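Local coordinates for bacterioferritin (Mycobacterium tuberculosis, PDB 3UOI), which stores iron in a hollow 24-subunit shell, probably oxidising Fe(2+) with dioxygen at a ferroxidase centre, and binds one heme b per dimer, at residues N14-S19 against L100-P105; S31-N36 against I81-R86. One frame throughout, in Å; residues are numbered along the deposited sequence.

How the interactions relate
From the N terminus, helix 7-36 supplies one side of both contacts, first 14-19 and then 31-36 near its C-terminal end. The chain returns along helix 40-66 and crosses a long loop to 81-86, where interaction 2 closes the smaller loop, its segments 45 residues apart. Helix 85-112 then runs back to 100-105, and interaction 1 closes a loop that spans 81 residues and contains the smaller one entirely; the two do not cross. Their centres lie about 25 Å apart, on opposite sides of the chain's centre. Interaction 1 joins the two helices side by side, while interaction 2 holds the loop leading into helix 85-112, and its first turn, against the C-terminal part of helix 7-36.

Interaction 1 (N14-S19 against L100-P105); sequences NEQLTS and LNRLKP
Arg102 reaches across to Gln16 and grips a single atom, the amide oxygen, side-on with two of its nitrogens. Arg102 NH2 donates to Gln16 OE1 at 2.7 Å and Arg102 NE to the same Gln16 OE1 at 2.8 Å. Both bonds are well short of straight, as sharing one acceptor requires. OE1 lies close to the guanidinium plane, but the amide and guanidinium planes are turned 34° apart, and NH2 approaches from above the carbonyl plane while NE is only modestly tilted from it. The arginine is extended through CG and CD and then bends at chi3 (58°), which swings NE and NH2 round to face the glutamine. Arg102 NH2 also sits 2.8 Å from Ser19 OG.

Beside this pair, Leu103 crosses Gln16 nearly at a right angle, its CD2 3.6 Å from Gln16 OE1. Glu15 takes the aliphatic part of the arginine: Glu15 OE2 rests 3.5 Å from Arg102 CD. Its carboxylate is near the guanidinium without forming a salt bridge, Glu15 OE2 being 4.6 Å from Arg102 NE.

These side chains bridge helices 7-36 and 85-112 of the ferritin-like four-helix bundle, whose local axes are 11.0 Å apart and run close to antiparallel at 156°. Ile60 of helix 40-66 and Ile125 of helix 116-146 pack on Gln16, so all four helices meet around it.

Gln16 is a second-shell residue: its NE2 donates to OE1 of Glu20, a predicted ligand of the first ferroxidase iron. With its oxygen pinned by Arg102 and its nitrogen bound to Glu20, the amide is fixed in rotation. The arginine's positive charge would probably polarise it, strengthening the N-H offered to the predicted iron ligand.

Interaction 2 (S31-N36 against I81-R86); sequences SKMQDN and IGQTLR
The Gln83 amide receives the Met33 methyl from one side of its plane: Met33 CE is 3.6 Å from Gln83 NE2 and 3.8 Å from Gln83 OE1, and the two side chains cross at about a right angle. The second flat group, the Gln34 amide, sends its polar ends to other partners, OE1 to Thr46 OG1 and NE2 to Gln88 OE1; it is the aliphatic CG of Gln34 that meets Leu85 CD2, at 4.0 Å.

In the ferritin-like four-helix bundle this is where the long loop after helix 40-66 passes the C-terminal part of helix 7-36 and turns into helix 85-112. Thr84 marks the turn as N-cap, its OG1 accepting from Glu87 N. Leu85, just inside the helix, also packs on Trp37 and Phe39 of the connection that follows helix 7-36, and on Met143 of helix 116-146.

Met33 does most of the joining. Its chain runs straight out to the sulfur, Met33 SD, which rests against Ile81 CG2 at 3.8 Å, and then bends at chi3 (72°), carrying the methyl into the angle between the Gly82 carbonyl and the Gln83 amide. The loop is further held by His30, whose NE2 accepts a hydrogen bond from Gly82 N. Gly82 O accepts a hydrogen bond from Gln88 NE2 and, with Met33 CE 3.3 Å away, also has the methyl beside it.

Interaction 1 (N14-S19 against L100-P105)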
ATOM      1  N   ASN A  14     -18.185  51.346  11.818  1.00 18.64           N
ATOM      2  CA  ASN A  14     -19.140  51.411  10.729  1.00 19.74           C
ATOM      3  C   ASN A  14     -18.607  52.171   9.529  1.00 20.87           C
ATOM      4  O   ASN A  14     -18.930  51.886   8.440  1.00 17.71           O
ATOM      5  CB  ASN A  14     -20.504  51.902  11.147  1.00 18.99           C
ATOM      6  CG  ASN A  14     -21.407  50.808  11.503  1.00 25.08           C
ATOM      7  OD1 ASN A  14     -21.689  49.963  10.704  1.00 28.71           O
ATOM      8  ND2 ASN A  14     -21.890  50.821  12.699  1.00 23.92           N
ATOM      9  N   GLU A  15     -17.797  53.158   9.820  1.00 18.88           N
ATOM     10  CA  GLU A  15     -17.163  53.926   8.805  1.00 22.74           C
ATOM     11  C   GLU A  15     -16.230  53.044   8.004  1.00 19.88           C
ATOM     12  O   GLU A  15     -16.176  53.128   6.838  1.00 20.18           O
ATOM     13  CB  GLU A  15     -16.346  55.038   9.435  1.00 22.99           C
ATOM     14  CG  GLU A  15     -17.008  56.346   9.488  1.00 32.81           C
ATOM     15  CD  GLU A  15     -16.088  57.402   9.991  1.00 41.88           C
ATOM     16  OE1 GLU A  15     -16.332  57.893  11.080  1.00 47.62           O
ATOM     17  OE2 GLU A  15     -15.124  57.723   9.290  1.00 47.01           O
ATOM     18  N   GLN A  16     -15.459  52.237   8.714  1.00 23.10           N
ATOM     19  CA  GLN A  16     -14.488  51.341   8.126  1.00 22.14           C
ATOM     20  C   GLN A  16     -15.190  50.253   7.378  1.00 22.51           C
ATOM     21  O   GLN A  16     -14.749  49.846   6.346  1.00 23.65           O
ATOM     22  CB  GLN A  16     -13.457  50.861   9.116  1.00 19.76           C
ATOM     23  CG  GLN A  16     -12.374  50.009   8.554  1.00 17.49           C
ATOM     24  CD  GLN A  16     -11.506  50.684   7.515  1.00 19.61           C
ATOM     25  OE1 GLN A  16     -11.351  51.878   7.480  1.00 19.15           O
ATOM     26  NE2 GLN A  16     -10.975  49.890   6.646  1.00 22.94           N
ATOM     27  N   LEU A  17     -16.297  49.802   7.925  1.00 22.78           N
ATOM     28  CA  LEU A  17     -17.078  48.786   7.290  1.00 21.20           C
ATOM     29  C   LEU A  17     -17.567  49.297   5.947  1.00 21.57           C
ATOM     30  O   LEU A  17     -17.459  48.626   4.985  1.00 22.21           O
ATOM     31  CB  LEU A  17     -18.264  48.404   8.163  1.00 20.00           C
ATOM     32  CG  LEU A  17     -19.328  47.542   7.493  1.00 20.00           C
ATOM     33  CD1 LEU A  17     -18.719  46.316   6.846  1.00 20.00           C
ATOM     34  CD2 LEU A  17     -20.384  47.132   8.418  1.00 20.00           C
ATOM     35  N   THR A  18     -18.071  50.513   5.910  1.00 19.97           N
ATOM     36  CA  THR A  18     -18.571  51.112   4.693  1.00 21.61           C
ATOM     37  C   THR A  18     -17.395  51.149   3.658  1.00 21.09           C
ATOM     38  O   THR A  18     -17.534  50.821   2.507  1.00 17.54           O
ATOM     39  CB  THR A  18     -19.203  52.511   4.956  1.00 22.98           C
ATOM     40  OG1 THR A  18     -20.523  52.383   5.460  1.00 24.22           O
ATOM     41  CG2 THR A  18     -19.225  53.380   3.733  1.00 24.40           C
ATOM     42  N   SER A  19     -16.230  51.501   4.151  1.00 19.77           N
ATOM     43  CA  SER A  19     -15.060  51.545   3.335  1.00 21.27           C
ATOM     44  C   SER A  19     -14.747  50.155   2.709  1.00 20.83           C
ATOM     45  O   SER A  19     -14.461  50.069   1.560  1.00 19.98           O
ATOM     46  CB  SER A  19     -13.884  51.993   4.196  1.00 20.95           C
ATOM     47  OG  SER A  19     -12.758  52.203   3.456  1.00 23.09           O
ATOM     48  N   LEU A 100      -5.970  54.489   5.578  1.00 22.49           N
ATOM     49  CA  LEU A 100      -4.912  54.830   6.465  1.00 25.31           C
ATOM     50  C   LEU A 100      -5.233  56.155   7.146  1.00 26.37           C
ATOM     51  O   LEU A 100      -5.121  56.268   8.304  1.00 28.78           O
ATOM     52  CB  LEU A 100      -3.602  54.860   5.740  1.00 25.82           C
ATOM     53  CG  LEU A 100      -3.059  53.552   5.202  1.00 23.20           C
ATOM     54  CD1 LEU A 100      -1.744  53.833   4.571  1.00 23.93           C
ATOM     55  CD2 LEU A 100      -2.909  52.554   6.266  1.00 18.89           C
ATOM     56  N   ASN A 101      -5.734  57.113   6.404  1.00 27.55           N
ATOM     57  CA  ASN A 101      -6.071  58.381   6.955  1.00 27.42           C
ATOM     58  C   ASN A 101      -7.122  58.254   8.070  1.00 26.50           C
ATOM     59  O   ASN A 101      -7.010  58.904   9.048  1.00 25.10           O
ATOM     60  CB  ASN A 101      -6.535  59.308   5.852  1.00 29.03           C
ATOM     61  CG  ASN A 101      -5.402  59.722   4.878  1.00 32.50           C
ATOM     62  OD1 ASN A 101      -5.668  60.413   3.922  1.00 34.23           O
ATOM     63  ND2 ASN A 101      -4.186  59.306   5.119  1.00 37.14           N
ATOM     64  N   ARG A 102      -8.139  57.445   7.891  1.00 22.87           N
ATOM     65  CA  ARG A 102      -9.098  57.170   8.935  1.00 25.52           C
ATOM     66  C   ARG A 102      -8.632  56.305  10.123  1.00 22.68           C
ATOM     67  O   ARG A 102      -8.940  56.584  11.208  1.00 24.36           O
ATOM     68  CB  ARG A 102     -10.436  56.652   8.345  1.00 24.68           C
ATOM     69  CG  ARG A 102     -11.333  56.002   9.352  1.00 30.08           C
ATOM     70  CD  ARG A 102     -12.600  55.427   8.763  1.00 31.06           C
ATOM     71  NE  ARG A 102     -12.331  54.451   7.746  1.00 31.65           N
ATOM     72  CZ  ARG A 102     -12.238  54.718   6.461  1.00 33.03           C
ATOM     73  NH1 ARG A 102     -12.422  55.931   6.010  1.00 34.54           N
ATOM     74  NH2 ARG A 102     -11.963  53.784   5.632  1.00 24.47           N
ATOM     75  N   LEU A 103      -7.945  55.224   9.858  1.00 21.01           N
ATOM     76  CA  LEU A 103      -7.403  54.313  10.847  1.00 20.60           C
ATOM     77  C   LEU A 103      -6.247  54.792  11.760  1.00 20.13           C
ATOM     78  O   LEU A 103      -6.133  54.340  12.862  1.00 16.47           O
ATOM     79  CB  LEU A 103      -7.106  52.958  10.246  1.00 18.57           C
ATOM     80  CG  LEU A 103      -8.345  52.336   9.638  1.00 20.92           C
ATOM     81  CD1 LEU A 103      -8.149  50.934   9.406  1.00 18.37           C
ATOM     82  CD2 LEU A 103      -9.522  52.574  10.481  1.00 17.50           C
ATOM     83  N   LYS A 104      -5.370  55.647  11.242  1.00 20.81           N
ATOM     84  CA  LYS A 104      -4.239  56.015  12.051  1.00 21.50           C
ATOM     85  C   LYS A 104      -4.714  56.740  13.304  1.00 21.44           C
ATOM     86  O   LYS A 104      -4.442  56.336  14.368  1.00 21.01           O
ATOM     87  CB  LYS A 104      -3.289  56.876  11.299  1.00 20.17           C
ATOM     88  CG  LYS A 104      -2.380  56.219  10.305  1.00 22.29           C
ATOM     89  CD  LYS A 104      -1.964  57.288   9.373  1.00 23.35           C
ATOM     90  CE  LYS A 104      -0.703  57.014   8.663  1.00 33.75           C
ATOM     91  NZ  LYS A 104       0.036  58.275   8.488  1.00 39.33           N
ATOM     92  N   PRO A 105      -5.510  57.771  13.149  1.00 22.94           N
ATOM     93  CA  PRO A 105      -6.132  58.448  14.285  1.00 23.36           C
ATOM     94  C   PRO A 105      -7.111  57.558  15.058  1.00 21.70           C
ATOM     95  O   PRO A 105      -7.124  57.539  16.232  1.00 21.67           O
ATOM     96  CB  PRO A 105      -6.822  59.620  13.625  1.00 24.77           C
ATOM     97  CG  PRO A 105      -6.698  59.383  12.207  1.00 27.57           C
ATOM     98  CD  PRO A 105      -5.593  58.588  11.951  1.00 22.26           C
TER

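Interaction 2 (S31-N36 against I81-R86)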
ATOM      1  N   SER A  31     -11.231  43.420 -11.058  1.00 19.35           N
ATOM      2  CA  SER A  31     -10.750  42.097 -11.408  1.00 19.45           C
ATOM      3  C   SER A  31     -11.484  41.459 -12.603  1.00 20.82           C
ATOM      4  O   SER A  31     -10.871  40.868 -13.446  1.00 22.67           O
ATOM      5  CB  SER A  31     -10.672  41.177 -10.203  1.00 14.67           C
ATOM      6  OG  SER A  31     -11.768  40.400 -10.074  1.00 16.43           O
ATOM      7  N   LYS A  32     -12.791  41.601 -12.656  1.00 20.41           N
ATOM      8  CA  LYS A  32     -13.557  41.157 -13.795  1.00 20.23           C
ATOM      9  C   LYS A  32     -13.205  41.930 -15.063  1.00 20.34           C
ATOM     10  O   LYS A  32     -13.172  41.369 -16.115  1.00 21.19           O
ATOM     11  CB  LYS A  32     -15.034  41.292 -13.549  1.00 20.29           C
ATOM     12  CG  LYS A  32     -15.545  40.575 -12.394  1.00 18.64           C
ATOM     13  CD  LYS A  32     -15.302  39.119 -12.411  1.00 28.04           C
ATOM     14  CE  LYS A  32     -16.044  38.382 -13.464  1.00 24.09           C
ATOM     15  NZ  LYS A  32     -15.460  37.141 -13.756  1.00 17.42           N
ATOM     16  N   MET A  33     -13.018  43.233 -14.930  1.00 18.03           N
ATOM     17  CA  MET A  33     -12.654  44.081 -16.028  1.00 19.28           C
ATOM     18  C   MET A  33     -11.282  43.696 -16.501  1.00 19.91           C
ATOM     19  O   MET A  33     -11.040  43.725 -17.656  1.00 23.20           O
ATOM     20  CB  MET A  33     -12.664  45.558 -15.665  1.00 20.06           C
ATOM     21  CG  MET A  33     -13.998  46.248 -15.426  1.00 18.98           C
ATOM     22  SD  MET A  33     -13.832  48.007 -15.036  1.00 20.93           S
ATOM     23  CE  MET A  33     -13.355  48.789 -16.522  1.00 21.87           C
ATOM     24  N   GLN A  34     -10.381  43.376 -15.584  1.00 20.80           N
ATOM     25  CA  GLN A  34      -9.040  42.937 -15.950  1.00 21.20           C
ATOM     26  C   GLN A  34      -9.080  41.596 -16.688  1.00 21.29           C
ATOM     27  O   GLN A  34      -8.460  41.405 -17.672  1.00 20.03           O
ATOM     28  CB  GLN A  34      -8.093  42.926 -14.765  1.00 20.61           C
ATOM     29  CG  GLN A  34      -7.846  44.244 -14.158  1.00 23.15           C
ATOM     30  CD  GLN A  34      -7.201  44.230 -12.786  1.00 28.48           C
ATOM     31  OE1 GLN A  34      -6.909  43.211 -12.235  1.00 33.30           O
ATOM     32  NE2 GLN A  34      -6.965  45.386 -12.259  1.00 29.25           N
ATOM     33  N   ASP A  35      -9.895  40.699 -16.196  1.00 22.20           N
ATOM     34  CA  ASP A  35     -10.094  39.438 -16.849  1.00 25.29           C
ATOM     35  C   ASP A  35     -10.680  39.583 -18.243  1.00 24.82           C
ATOM     36  O   ASP A  35     -10.247  38.921 -19.118  1.00 25.89           O
ATOM     37  CB  ASP A  35     -10.966  38.535 -16.022  1.00 27.55           C
ATOM     38  CG  ASP A  35     -10.502  37.137 -16.036  1.00 32.32           C
ATOM     39  OD1 ASP A  35      -9.672  36.811 -16.866  1.00 35.17           O
ATOM     40  OD2 ASP A  35     -11.002  36.357 -15.242  1.00 36.05           O
ATOM     41  N   ASN A  36     -11.657  40.456 -18.409  1.00 24.49           N
ATOM     42  CA  ASN A  36     -12.298  40.762 -19.681  1.00 26.14           C
ATOM     43  C   ASN A  36     -11.389  41.401 -20.708  1.00 27.16           C
ATOM     44  O   ASN A  36     -11.527  41.133 -21.865  1.00 29.90           O
ATOM     45  CB  ASN A  36     -13.592  41.537 -19.532  1.00 24.59           C
ATOM     46  CG  ASN A  36     -14.219  41.925 -20.877  1.00 29.96           C
ATOM     47  OD1 ASN A  36     -14.359  41.143 -21.766  1.00 27.99           O
ATOM     48  ND2 ASN A  36     -14.586  43.154 -20.988  1.00 33.05           N
ATOM     49  N   ILE A  81     -13.668  53.861 -10.836  1.00 26.49           N
ATOM     50  CA  ILE A  81     -13.456  52.746 -11.704  1.00 27.88           C
ATOM     51  C   ILE A  81     -12.567  53.041 -12.908  1.00 27.61           C
ATOM     52  O   ILE A  81     -12.902  53.820 -13.746  1.00 29.57           O
ATOM     53  CB  ILE A  81     -14.761  52.275 -12.190  1.00 28.63           C
ATOM     54  CG1 ILE A  81     -15.620  51.780 -11.012  1.00 27.63           C
ATOM     55  CG2 ILE A  81     -14.544  51.318 -13.289  1.00 30.56           C
ATOM     56  CD1 ILE A  81     -15.282  50.488 -10.426  1.00 23.28           C
ATOM     57  N   GLY A  82     -11.411  52.415 -12.923  1.00 26.92           N
ATOM     58  CA  GLY A  82     -10.404  52.635 -13.923  1.00 28.32           C
ATOM     59  C   GLY A  82     -10.643  52.062 -15.296  1.00 27.66           C
ATOM     60  O   GLY A  82     -11.065  50.963 -15.462  1.00 26.18           O
ATOM     61  N   GLN A  83     -10.383  52.884 -16.281  1.00 27.75           N
ATOM     62  CA  GLN A  83     -10.610  52.500 -17.639  1.00 27.92           C
ATOM     63  C   GLN A  83      -9.302  52.060 -18.314  1.00 27.14           C
ATOM     64  O   GLN A  83      -9.254  51.773 -19.474  1.00 25.86           O
ATOM     65  CB  GLN A  83     -11.407  53.574 -18.385  1.00 26.77           C
ATOM     66  CG  GLN A  83     -12.956  53.490 -18.259  1.00 32.30           C
ATOM     67  CD  GLN A  83     -13.601  52.097 -18.568  1.00 40.18           C
ATOM     68  OE1 GLN A  83     -13.072  51.310 -19.318  1.00 38.44           O
ATOM     69  NE2 GLN A  83     -14.751  51.831 -17.974  1.00 37.75           N
ATOM     70  N   THR A  84      -8.249  52.045 -17.514  1.00 27.92           N
ATOM     71  CA  THR A  84      -6.964  51.501 -17.855  1.00 27.14           C
ATOM     72  C   THR A  84      -6.355  50.814 -16.648  1.00 26.36           C
ATOM     73  O   THR A  84      -6.854  50.961 -15.585  1.00 28.28           O
ATOM     74  CB  THR A  84      -5.982  52.504 -18.487  1.00 27.50           C
ATOM     75  OG1 THR A  84      -5.715  53.579 -17.599  1.00 29.96           O
ATOM     76  CG2 THR A  84      -6.486  53.028 -19.735  1.00 28.71           C
ATOM     77  N   LEU A  85      -5.321  50.016 -16.835  1.00 24.82           N
ATOM     78  CA  LEU A  85      -4.709  49.333 -15.723  1.00 25.58           C
ATOM     79  C   LEU A  85      -4.140  50.386 -14.786  1.00 25.75           C
ATOM     80  O   LEU A  85      -4.375  50.323 -13.606  1.00 24.14           O
ATOM     81  CB  LEU A  85      -3.612  48.360 -16.149  1.00 26.11           C
ATOM     82  CG  LEU A  85      -3.925  47.004 -16.787  1.00 26.76           C
ATOM     83  CD1 LEU A  85      -2.779  46.034 -16.672  1.00 26.82           C
ATOM     84  CD2 LEU A  85      -5.187  46.406 -16.272  1.00 24.16           C
ATOM     85  N   ARG A  86      -3.467  51.379 -15.356  1.00 24.26           N
ATOM     86  CA  ARG A  86      -2.861  52.451 -14.589  1.00 25.83           C
ATOM     87  C   ARG A  86      -3.882  53.246 -13.801  1.00 23.33           C
ATOM     88  O   ARG A  86      -3.693  53.427 -12.671  1.00 24.17           O
ATOM     89  CB  ARG A  86      -2.049  53.382 -15.485  1.00 26.11           C
ATOM     90  CG  ARG A  86      -1.492  54.605 -14.800  1.00 27.73           C
ATOM     91  CD  ARG A  86      -0.785  55.482 -15.725  1.00 27.54           C
ATOM     92  NE  ARG A  86       0.492  54.966 -16.113  1.00 26.72           N
ATOM     93  CZ  ARG A  86       1.614  55.084 -15.419  1.00 28.81           C
ATOM     94  NH1 ARG A  86       1.661  55.686 -14.275  1.00 24.37           N
ATOM     95  NH2 ARG A  86       2.702  54.564 -15.889  1.00 30.51           N
TER